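Local coordinates for protein alpha-1,6-mannanase (Bacteroides thetaiotaomicron, PDB 4V1S) that probably hydrolyses alpha-1,6-mannosidic linkages in mannans, as a glycoside hydrolase of family 76 in a gut bacterium that uses polysaccharides, at residues Glu52-Ile57 and Leu88-Glu93; His67-Asn72 and Trp82-Leu87; Ile95-Ser100 and Met383-Ala388. All coordinates share one frame; numbering follows the deposited sequence.

Contact 1: residues Glu52-Ile57 and Leu88-Glu93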
loop_
_atom_site.group_PDB
_atom_site.type_symbol
_atom_site.label_atom_id
_atom_site.label_comp_id
_atom_site.label_asym_id
_atom_site.label_seq_id
_atom_site.Cartn_x
_atom_site.Cartn_y
_atom_site.Cartn_z
ATOM N N GLU A 52 -19.827 -6.014 -1.595
ATOM C CA GLU A 52 -20.697 -5.027 -0.991
ATOM C C GLU A 52 -20.037 -3.653 -0.911
ATOM O O GLU A 52 -20.655 -2.623 -1.230
ATOM C CB GLU A 52 -21.158 -5.512 0.373
ATOM C CG GLU A 52 -22.193 -6.622 0.291
ATOM C CD GLU A 52 -22.562 -7.219 1.650
ATOM O OE1 GLU A 52 -21.821 -7.006 2.633
ATOM O OE2 GLU A 52 -23.599 -7.922 1.745
ATOM N N THR A 53 -18.800 -3.645 -0.437
ATOM C CA THR A 53 -18.058 -2.425 -0.254
ATOM C C THR A 53 -17.840 -1.723 -1.605
ATOM O O THR A 53 -18.046 -0.527 -1.731
ATOM C CB THR A 53 -16.732 -2.698 0.414
ATOM O OG1 THR A 53 -16.924 -3.526 1.570
ATOM C CG2 THR A 53 -16.071 -1.422 0.800
ATOM N N LEU A 54 -17.436 -2.496 -2.591
ATOM C CA LEU A 54 -17.226 -1.956 -3.947
ATOM C C LEU A 54 -18.485 -1.356 -4.530
ATOM O O LEU A 54 -18.435 -0.356 -5.270
ATOM C CB LEU A 54 -16.619 -3.019 -4.881
ATOM C CG LEU A 54 -15.202 -3.514 -4.531
ATOM C CD1 LEU A 54 -14.842 -4.757 -5.369
ATOM C CD2 LEU A 54 -14.141 -2.433 -4.733
ATOM N N SER A 55 -19.616 -1.973 -4.224
ATOM C CA SER A 55 -20.886 -1.479 -4.725
ATOM C C SER A 55 -21.170 -0.095 -4.144
ATOM O O SER A 55 -21.627 0.815 -4.849
ATOM C CB SER A 55 -22.014 -2.453 -4.382
ATOM O OG SER A 55 -23.235 -1.960 -4.845
ATOM N N VAL A 56 -20.879 0.077 -2.861
ATOM C CA VAL A 56 -21.119 1.384 -2.231
ATOM C C VAL A 56 -20.146 2.441 -2.713
ATOM O O VAL A 56 -20.532 3.568 -3.007
ATOM C CB VAL A 56 -21.137 1.289 -0.707
ATOM C CG1 VAL A 56 -21.388 2.645 -0.067
ATOM C CG2 VAL A 56 -22.300 0.373 -0.281
ATOM N N ILE A 57 -18.884 2.071 -2.824
ATOM C CA ILE A 57 -17.879 2.970 -3.432
ATOM C C ILE A 57 -18.310 3.433 -4.821
ATOM O O ILE A 57 -18.203 4.607 -5.141
ATOM C CB ILE A 57 -16.503 2.293 -3.535
ATOM C CG1 ILE A 57 -15.919 2.018 -2.148
ATOM C CG2 ILE A 57 -15.508 3.126 -4.328
ATOM C CD1 ILE A 57 -14.881 0.913 -2.153
ATOM N N LEU A 88 -6.850 -0.915 -7.391
ATOM C CA LEU A 88 -5.926 -1.757 -8.155
ATOM C C LEU A 88 -5.539 -3.011 -7.348
ATOM O O LEU A 88 -5.546 -4.130 -7.860
ATOM C CB LEU A 88 -4.676 -0.942 -8.485
ATOM C CG LEU A 88 -3.542 -1.631 -9.223
ATOM C CD1 LEU A 88 -4.000 -2.057 -10.606
ATOM C CD2 LEU A 88 -2.316 -0.720 -9.309
ATOM N N TYR A 89 -5.155 -2.813 -6.093
ATOM C CA TYR A 89 -4.788 -3.933 -5.206
ATOM C C TYR A 89 -5.961 -4.930 -5.035
ATOM O O TYR A 89 -5.775 -6.144 -4.988
ATOM C CB TYR A 89 -4.419 -3.414 -3.828
ATOM C CG TYR A 89 -3.151 -2.613 -3.687
ATOM C CD1 TYR A 89 -2.230 -2.469 -4.726
ATOM C CD2 TYR A 89 -2.862 -1.991 -2.457
ATOM C CE1 TYR A 89 -1.082 -1.677 -4.545
ATOM C CE2 TYR A 89 -1.706 -1.262 -2.255
ATOM C CZ TYR A 89 -0.785 -1.115 -3.296
ATOM O OH TYR A 89 0.402 -0.403 -3.064
ATOM N N THR A 90 -7.171 -4.389 -4.945
ATOM C CA THR A 90 -8.360 -5.208 -4.720
ATOM C C THR A 90 -8.649 -6.090 -5.916
ATOM O O THR A 90 -8.818 -7.312 -5.794
ATOM C CB THR A 90 -9.585 -4.338 -4.418
ATOM O OG1 THR A 90 -9.294 -3.555 -3.273
ATOM C CG2 THR A 90 -10.790 -5.181 -4.176
ATOM N N TYR A 91 -8.664 -5.480 -7.097
ATOM C CA TYR A 91 -8.973 -6.255 -8.310
ATOM C C TYR A 91 -7.880 -7.283 -8.596
ATOM O O TYR A 91 -8.151 -8.419 -9.019
ATOM C CB TYR A 91 -9.186 -5.338 -9.514
ATOM C CG TYR A 91 -10.210 -4.239 -9.332
ATOM C CD1 TYR A 91 -11.426 -4.468 -8.719
ATOM C CD2 TYR A 91 -9.973 -2.962 -9.837
ATOM C CE1 TYR A 91 -12.331 -3.426 -8.543
ATOM C CE2 TYR A 91 -10.896 -1.941 -9.717
ATOM C CZ TYR A 91 -12.095 -2.176 -9.113
ATOM O OH TYR A 91 -12.991 -1.099 -8.976
ATOM N N THR A 92 -6.643 -6.894 -8.368
ATOM C CA THR A 92 -5.538 -7.825 -8.501
ATOM C C THR A 92 -5.688 -9.043 -7.592
ATOM O O THR A 92 -5.577 -10.179 -8.048
ATOM C CB THR A 92 -4.227 -7.121 -8.234
ATOM O OG1 THR A 92 -4.051 -6.073 -9.203
ATOM C CG2 THR A 92 -3.058 -8.124 -8.282
ATOM N N GLU A 93 -5.984 -8.812 -6.311
ATOM C CA GLU A 93 -6.220 -9.933 -5.407
ATOM C C GLU A 93 -7.435 -10.755 -5.842
ATOM O O GLU A 93 -7.444 -11.983 -5.702
ATOM C CB GLU A 93 -6.372 -9.454 -3.976
ATOM C CG GLU A 93 -6.361 -10.531 -2.908
ATOM C CD GLU A 93 -4.993 -11.159 -2.620
ATOM O OE1 GLU A 93 -4.068 -11.044 -3.442
ATOM O OE2 GLU A 93 -4.837 -11.806 -1.546
#
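L54 reaches from helix 46-61 into the angle between T90 and Y91 on helix 81-97, and one methyl group does all the touching. CD1 of L54 lies 4.2 Å from CG2 of T90 and 4.3 Å from CE1 of the Y91 ring, which it approaches obliquely. The leucine is extended, with CD1 anti to CA (chi2 169°), and this carries the methyl across a gap where the CA atoms of L54 and T90 are still 9.5 Å apart. T90 presents its methyl to the leucine, while OG1 bonds back to the carbonyl of F86, one turn earlier in its own helix. The other branch of L54, CD2, packs on CD2 of L87, and W102 of helix 99-114 also touches the leucine. Contact across the two segments is therefore apolar and buried, but it is a touch at van der Waals range, not a deep interlock; 106 Å² is covered in all. On other sides of the same helical turn helix 46-61 is open: E52 and S55 point elsewhere and are exposed. T92, buried on the far helix, satisfies its hydroxyl within that helix, its OG1 lying 2.8 Å from L88 O, which the backbone N of T92 reaches from the opposite face. Helices 46-61 and 81-97 thus pack side by side, as expected in the alpha/alpha barrel of the six-hairpin glycosidases, the clan to which family 76 belongs.

Contact 2: residues His67-Asn72 and Trp82-Leu87; sequences HSYYEN and WGNIFL
Y69 lies against N84 and L87, the two side chains of residues 82-87 that touch the tyrosine. W82 comes first in the helical segment, but its indole is turned to other neighbours, meeting W147 edge-to-face. At G83 the backbone takes over: its N gives a hydrogen bond to water 2 at 3.0 Å, and that water sits 2.8 Å from OE1 of E71, which also accepts from F80 N, just before the helix begins. N84 brings its carboxamide beside the tyrosine, the two planes 61° apart, with OD1 3.7 Å from CD1 of Y69. The same OD1 accepts from water 1, which in turn accepts from the backbone N of Y69, while ND2 bonds to S79 OG. I85 and F86 turn to other helices. L87 then sets its CD1 over one face of the Y69 ring, 3.8 Å from the centroid and 21° off the normal, a CH-pi contact shifted toward the rim. The phenol OH bonds to D58. So the ring is held by a methyl on its face and a carboxylate at its hydroxyl, while the polar link between the two segments runs through two waters.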
loop_
_atom_site.group_PDB
_atom_site.type_symbol
_atom_site.label_atom_id
_atom_site.label_comp_id
_atom_site.label_asym_id
_atom_site.label_seq_id
_atom_site.Cartn_x
_atom_site.Cartn_y
_atom_site.Cartn_z
ATOM N N HIS A 67 -14.678 5.003 -15.792
ATOM C CA HIS A 67 -14.054 4.126 -14.782
ATOM C C HIS A 67 -13.127 4.891 -13.848
ATOM O O HIS A 67 -12.139 4.338 -13.326
ATOM C CB HIS A 67 -13.303 2.973 -15.456
ATOM C CG HIS A 67 -14.190 2.063 -16.249
ATOM N ND1 HIS A 67 -15.066 1.173 -15.665
ATOM C CD2 HIS A 67 -14.332 1.915 -17.583
ATOM C CE1 HIS A 67 -15.722 0.524 -16.609
ATOM N NE2 HIS A 67 -15.294 0.954 -17.785
ATOM N N SER A 68 -13.477 6.155 -13.624
ATOM C CA SER A 68 -12.733 7.062 -12.745
ATOM C C SER A 68 -13.614 7.370 -11.536
ATOM O O SER A 68 -14.824 7.073 -11.527
ATOM C CB SER A 68 -12.396 8.378 -13.475
ATOM O OG SER A 68 -11.612 8.136 -14.633
ATOM N N TYR A 69 -12.970 7.915 -10.500
ATOM C CA TYR A 69 -13.603 8.164 -9.204
ATOM C C TYR A 69 -13.370 9.577 -8.760
ATOM O O TYR A 69 -12.280 10.136 -8.972
ATOM C CB TYR A 69 -13.039 7.181 -8.157
ATOM C CG TYR A 69 -13.505 5.775 -8.459
ATOM C CD1 TYR A 69 -12.841 4.995 -9.399
ATOM C CD2 TYR A 69 -14.651 5.237 -7.844
ATOM C CE1 TYR A 69 -13.309 3.743 -9.760
ATOM C CE2 TYR A 69 -15.125 3.973 -8.187
ATOM C CZ TYR A 69 -14.439 3.230 -9.146
ATOM O OH TYR A 69 -14.881 1.988 -9.518
ATOM N N TYR A 70 -14.390 10.125 -8.104
ATOM C CA TYR A 70 -14.272 11.382 -7.384
ATOM C C TYR A 70 -13.458 11.200 -6.114
ATOM O O TYR A 70 -13.408 10.119 -5.562
ATOM C CB TYR A 70 -15.641 11.903 -6.968
ATOM C CG TYR A 70 -16.585 12.325 -8.070
ATOM C CD1 TYR A 70 -16.299 13.399 -8.882
ATOM C CD2 TYR A 70 -17.790 11.670 -8.255
ATOM C CE1 TYR A 70 -17.192 13.818 -9.851
ATOM C CE2 TYR A 70 -18.684 12.080 -9.219
ATOM C CZ TYR A 70 -18.371 13.147 -10.031
ATOM O OH TYR A 70 -19.275 13.575 -10.993
ATOM N N GLU A 71 -12.837 12.287 -5.644
ATOM C CA GLU A 71 -12.067 12.233 -4.401
ATOM C C GLU A 71 -12.920 12.031 -3.164
ATOM O O GLU A 71 -12.525 11.318 -2.249
ATOM C CB GLU A 71 -11.227 13.499 -4.213
ATOM C CG GLU A 71 -10.337 13.511 -2.966
ATOM C CD GLU A 71 -9.348 12.342 -2.863
ATOM O OE1 GLU A 71 -9.072 11.690 -3.878
ATOM O OE2 GLU A 71 -8.861 12.038 -1.743
ATOM N N ASN A 72 -14.066 12.707 -3.091
ATOM C CA ASN A 72 -14.806 12.746 -1.838
ATOM C C ASN A 72 -16.298 12.994 -2.080
ATOM O O ASN A 72 -16.753 13.137 -3.228
ATOM C CB ASN A 72 -14.189 13.771 -0.883
ATOM C CG ASN A 72 -14.283 15.190 -1.405
ATOM O OD1 ASN A 72 -15.262 15.569 -2.056
ATOM N ND2 ASN A 72 -13.271 15.973 -1.129
ATOM N N TRP A 82 -4.070 7.962 -4.987
ATOM C CA TRP A 82 -3.931 6.999 -3.860
ATOM C C TRP A 82 -5.141 6.055 -3.705
ATOM O O TRP A 82 -4.982 4.858 -3.609
ATOM C CB TRP A 82 -3.709 7.795 -2.567
ATOM C CG TRP A 82 -3.228 7.019 -1.409
ATOM C CD1 TRP A 82 -3.101 5.676 -1.285
ATOM C CD2 TRP A 82 -2.862 7.580 -0.159
ATOM N NE1 TRP A 82 -2.626 5.355 -0.025
ATOM C CE2 TRP A 82 -2.481 6.513 0.690
ATOM C CE3 TRP A 82 -2.829 8.885 0.338
ATOM C CZ2 TRP A 82 -2.075 6.714 1.992
ATOM C CZ3 TRP A 82 -2.376 9.084 1.630
ATOM C CH2 TRP A 82 -2.032 8.007 2.446
ATOM N N GLY A 83 -6.363 6.602 -3.657
ATOM C CA GLY A 83 -7.535 5.750 -3.438
ATOM C C GLY A 83 -7.730 4.731 -4.532
ATOM O O GLY A 83 -8.226 3.650 -4.289
ATOM N N ASN A 84 -7.318 5.091 -5.756
ATOM C CA ASN A 84 -7.366 4.179 -6.868
ATOM C C ASN A 84 -6.373 3.048 -6.759
ATOM O O ASN A 84 -6.588 1.972 -7.326
ATOM C CB ASN A 84 -7.085 4.925 -8.192
ATOM C CG ASN A 84 -8.123 5.987 -8.472
ATOM O OD1 ASN A 84 -9.201 5.703 -8.985
ATOM N ND2 ASN A 84 -7.839 7.191 -8.053
ATOM N N ILE A 85 -5.277 3.276 -6.034
ATOM C CA ILE A 85 -4.276 2.206 -5.823
ATOM C C ILE A 85 -4.875 1.082 -5.001
ATOM O O ILE A 85 -4.636 -0.110 -5.261
ATOM C CB ILE A 85 -2.991 2.780 -5.183
ATOM C CG1 ILE A 85 -2.383 3.876 -6.103
ATOM C CG2 ILE A 85 -1.977 1.694 -4.890
ATOM C CD1 ILE A 85 -1.192 4.590 -5.488
ATOM N N PHE A 86 -5.709 1.413 -4.002
ATOM C CA PHE A 86 -6.377 0.345 -3.283
ATOM C C PHE A 86 -7.361 -0.436 -4.153
ATOM O O PHE A 86 -7.487 -1.624 -3.972
ATOM C CB PHE A 86 -7.079 0.848 -2.044
ATOM C CG PHE A 86 -6.136 1.346 -0.978
ATOM C CD1 PHE A 86 -5.359 0.461 -0.257
ATOM C CD2 PHE A 86 -6.118 2.704 -0.592
ATOM C CE1 PHE A 86 -4.526 0.887 0.764
ATOM C CE2 PHE A 86 -5.266 3.150 0.433
ATOM C CZ PHE A 86 -4.482 2.234 1.103
ATOM N N LEU A 87 -8.009 0.225 -5.109
ATOM C CA LEU A 87 -8.845 -0.508 -6.027
ATOM C C LEU A 87 -7.975 -1.425 -6.889
ATOM O O LEU A 87 -8.283 -2.582 -7.064
ATOM C CB LEU A 87 -9.672 0.456 -6.909
ATOM C CG LEU A 87 -10.774 1.223 -6.227
ATOM C CD1 LEU A 87 -11.393 2.211 -7.186
ATOM C CD2 LEU A 87 -11.825 0.254 -5.699
HETATM O O HOH W 1 -9.982 7.828 -10.641
HETATM O O HOH W 2 -7.746 9.208 -3.881
#

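Contact 3: residues Ile95-Ser100 and Met383-Ala388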
loop_
_atom_site.group_PDB
_atom_site.type_symbol
_atom_site.label_atom_id
_atom_site.label_comp_id
_atom_site.label_asym_id
_atom_site.label_seq_id
_atom_site.Cartn_x
_atom_site.Cartn_y
_atom_site.Cartn_z
ATOM N N ILE A 95 -8.233 -11.635 -8.736
ATOM C CA ILE A 95 -7.854 -12.613 -9.750
ATOM C C ILE A 95 -7.576 -13.991 -9.105
ATOM O O ILE A 95 -7.813 -15.031 -9.726
ATOM C CB ILE A 95 -6.600 -12.169 -10.562
ATOM C CG1 ILE A 95 -6.783 -10.817 -11.284
ATOM C CG2 ILE A 95 -6.252 -13.219 -11.581
ATOM C CD1 ILE A 95 -7.909 -10.757 -12.285
ATOM N N SER A 96 -7.055 -13.991 -7.873
ATOM C CA SER A 96 -6.752 -15.228 -7.152
ATOM C C SER A 96 -8.016 -15.989 -6.771
ATOM O O SER A 96 -7.996 -17.211 -6.629
ATOM C CB SER A 96 -5.910 -14.950 -5.900
ATOM O OG SER A 96 -4.619 -14.459 -6.242
ATOM N N LEU A 97 -9.119 -15.267 -6.604
ATOM C CA LEU A 97 -10.425 -15.875 -6.309
ATOM C C LEU A 97 -11.178 -16.306 -7.559
ATOM O O LEU A 97 -11.745 -17.423 -7.610
ATOM C CB LEU A 97 -11.286 -14.886 -5.524
ATOM C CG LEU A 97 -11.051 -14.588 -4.028
ATOM C CD1 LEU A 97 -11.188 -15.845 -3.183
ATOM C CD2 LEU A 97 -9.744 -13.889 -3.729
ATOM N N SER A 98 -11.181 -15.431 -8.569
ATOM C CA SER A 98 -11.826 -15.708 -9.858
ATOM C C SER A 98 -11.230 -14.864 -10.971
ATOM O O SER A 98 -11.439 -13.654 -11.035
ATOM C CB SER A 98 -13.325 -15.448 -9.800
ATOM O OG SER A 98 -13.895 -15.632 -11.100
ATOM N N LYS A 99 -10.490 -15.495 -11.868
ATOM C CA LYS A 99 -9.892 -14.729 -12.972
ATOM C C LYS A 99 -11.009 -14.096 -13.804
ATOM O O LYS A 99 -10.931 -12.943 -14.211
ATOM C CB LYS A 99 -8.969 -15.608 -13.834
ATOM C CG LYS A 99 -8.201 -14.831 -14.889
ATOM C CD LYS A 99 -6.949 -15.561 -15.421
ATOM C CE LYS A 99 -5.627 -15.134 -14.751
ATOM N NZ LYS A 99 -4.439 -15.719 -15.463
ATOM N N SER A 100 -12.046 -14.874 -14.084
ATOM C CA SER A 100 -13.113 -14.406 -14.968
ATOM C C SER A 100 -13.935 -13.271 -14.354
ATOM O O SER A 100 -14.361 -12.369 -15.071
ATOM C CB SER A 100 -13.995 -15.579 -15.432
ATOM O OG SER A 100 -14.514 -16.322 -14.341
ATOM N N MET A 383 -8.765 -5.142 2.053
ATOM C CA MET A 383 -8.656 -6.086 3.170
ATOM C C MET A 383 -9.643 -7.238 3.058
ATOM O O MET A 383 -9.294 -8.402 3.303
ATOM C CB MET A 383 -8.852 -5.376 4.477
ATOM C CG MET A 383 -7.710 -4.450 4.830
ATOM S SD MET A 383 -6.114 -5.235 5.134
ATOM C CE MET A 383 -5.348 -5.158 3.533
ATOM N N TYR A 384 -10.858 -6.932 2.634
ATOM C CA TYR A 384 -11.841 -8.016 2.500
ATOM C C TYR A 384 -11.444 -9.020 1.440
ATOM O O TYR A 384 -11.656 -10.216 1.615
ATOM C CB TYR A 384 -13.267 -7.493 2.253
ATOM C CG TYR A 384 -13.846 -6.655 3.355
ATOM C CD1 TYR A 384 -13.592 -6.938 4.697
ATOM C CD2 TYR A 384 -14.656 -5.556 3.060
ATOM C CE1 TYR A 384 -14.078 -6.111 5.700
ATOM C CE2 TYR A 384 -15.230 -4.762 4.067
ATOM C CZ TYR A 384 -14.924 -5.056 5.388
ATOM O OH TYR A 384 -15.449 -4.286 6.387
ATOM N N MET A 385 -10.913 -8.545 0.316
ATOM C CA MET A 385 -10.508 -9.442 -0.733
ATOM C C MET A 385 -9.301 -10.289 -0.278
ATOM O O MET A 385 -9.204 -11.485 -0.597
ATOM C CB MET A 385 -10.197 -8.682 -2.017
ATOM C CG MET A 385 -10.017 -9.583 -3.225
ATOM S SD MET A 385 -11.487 -10.417 -3.762
ATOM C CE MET A 385 -12.183 -9.200 -4.873
ATOM N N ARG A 386 -8.368 -9.658 0.437
ATOM C CA ARG A 386 -7.248 -10.403 1.009
ATOM C C ARG A 386 -7.704 -11.525 1.938
ATOM O O ARG A 386 -7.240 -12.675 1.855
ATOM C CB ARG A 386 -6.302 -9.485 1.748
ATOM C CG ARG A 386 -5.581 -8.500 0.850
ATOM C CD ARG A 386 -4.461 -9.166 0.098
ATOM N NE ARG A 386 -3.246 -9.170 0.872
ATOM C CZ ARG A 386 -2.261 -10.047 0.796
ATOM N NH1 ARG A 386 -2.348 -11.069 -0.008
ATOM N NH2 ARG A 386 -1.167 -9.867 1.531
ATOM N N ALA A 387 -8.604 -11.182 2.825
ATOM C CA ALA A 387 -9.183 -12.158 3.748
ATOM C C ALA A 387 -9.897 -13.289 2.986
ATOM O O ALA A 387 -9.763 -14.437 3.333
ATOM C CB ALA A 387 -10.143 -11.463 4.698
ATOM N N ALA A 388 -10.618 -12.949 1.926
ATOM C CA ALA A 388 -11.282 -13.957 1.104
ATOM C C ALA A 388 -10.275 -14.938 0.505
ATOM O O ALA A 388 -10.510 -16.145 0.463
ATOM C CB ALA A 388 -12.094 -13.272 0.011
#
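L97, near the end of helix 81-97, pushes its forked tip between M385 and A388 of helix 374-394. Its CB only sets the direction, toward the second helix, and its CG carries the fork. With chi2 at -60° both methyls fold back beside CA, one on each branch, and spread across the neighbouring helix. CD1 of L97 rests on the backbone of A388, 3.7 Å from its O, and lies 4.2 Å from the CB of the same residue. CD2 of L97 faces the other way along that helix and meets SD of M385 at 3.9 Å, with the carbonyl O of M385 at 4.0 Å. The methionine gets its sulfur there by leaving the backbone with CG anti to N (chi1 -169°) and then bending at chi2 and chi3; its side chain also touches W102 and C50. N389 and R392, a little further along helix 374-394, add to the surroundings of L97. Cut back to an alanine, this position would lose both methyls, which is likely to leave the M385 sulfur and A388 backbone without apolar partners. Just after L97 the chain turns: S98 is the N-cap of helix 99-114, its OG accepting from E101 N. A helix end seated on the last long helix, followed at once by a capped new helix, fits the closing of an alpha/alpha barrel, where chain-terminal and early helices come together.

From the N terminus, helix 46-61 supplies the first half of contact 1, which closes on helix 81-97 after 30 intervening residues. Contact 2 is nested inside that loop: residues 67-72 fold onto the start of the same helix across just nine residues, and Y69 also packs on I57 and near Y91 of contact 1. Contact 3 opens afterwards, in series, and closes only after 282 residues, bringing helix 374-394 back to the far end of helix 81-97. That helix serves all three. Contacts 1 and 3 meet through the E93-R386 salt bridge, whereas contacts 2 and 3 stay about 7 Å apart at their nearest atoms.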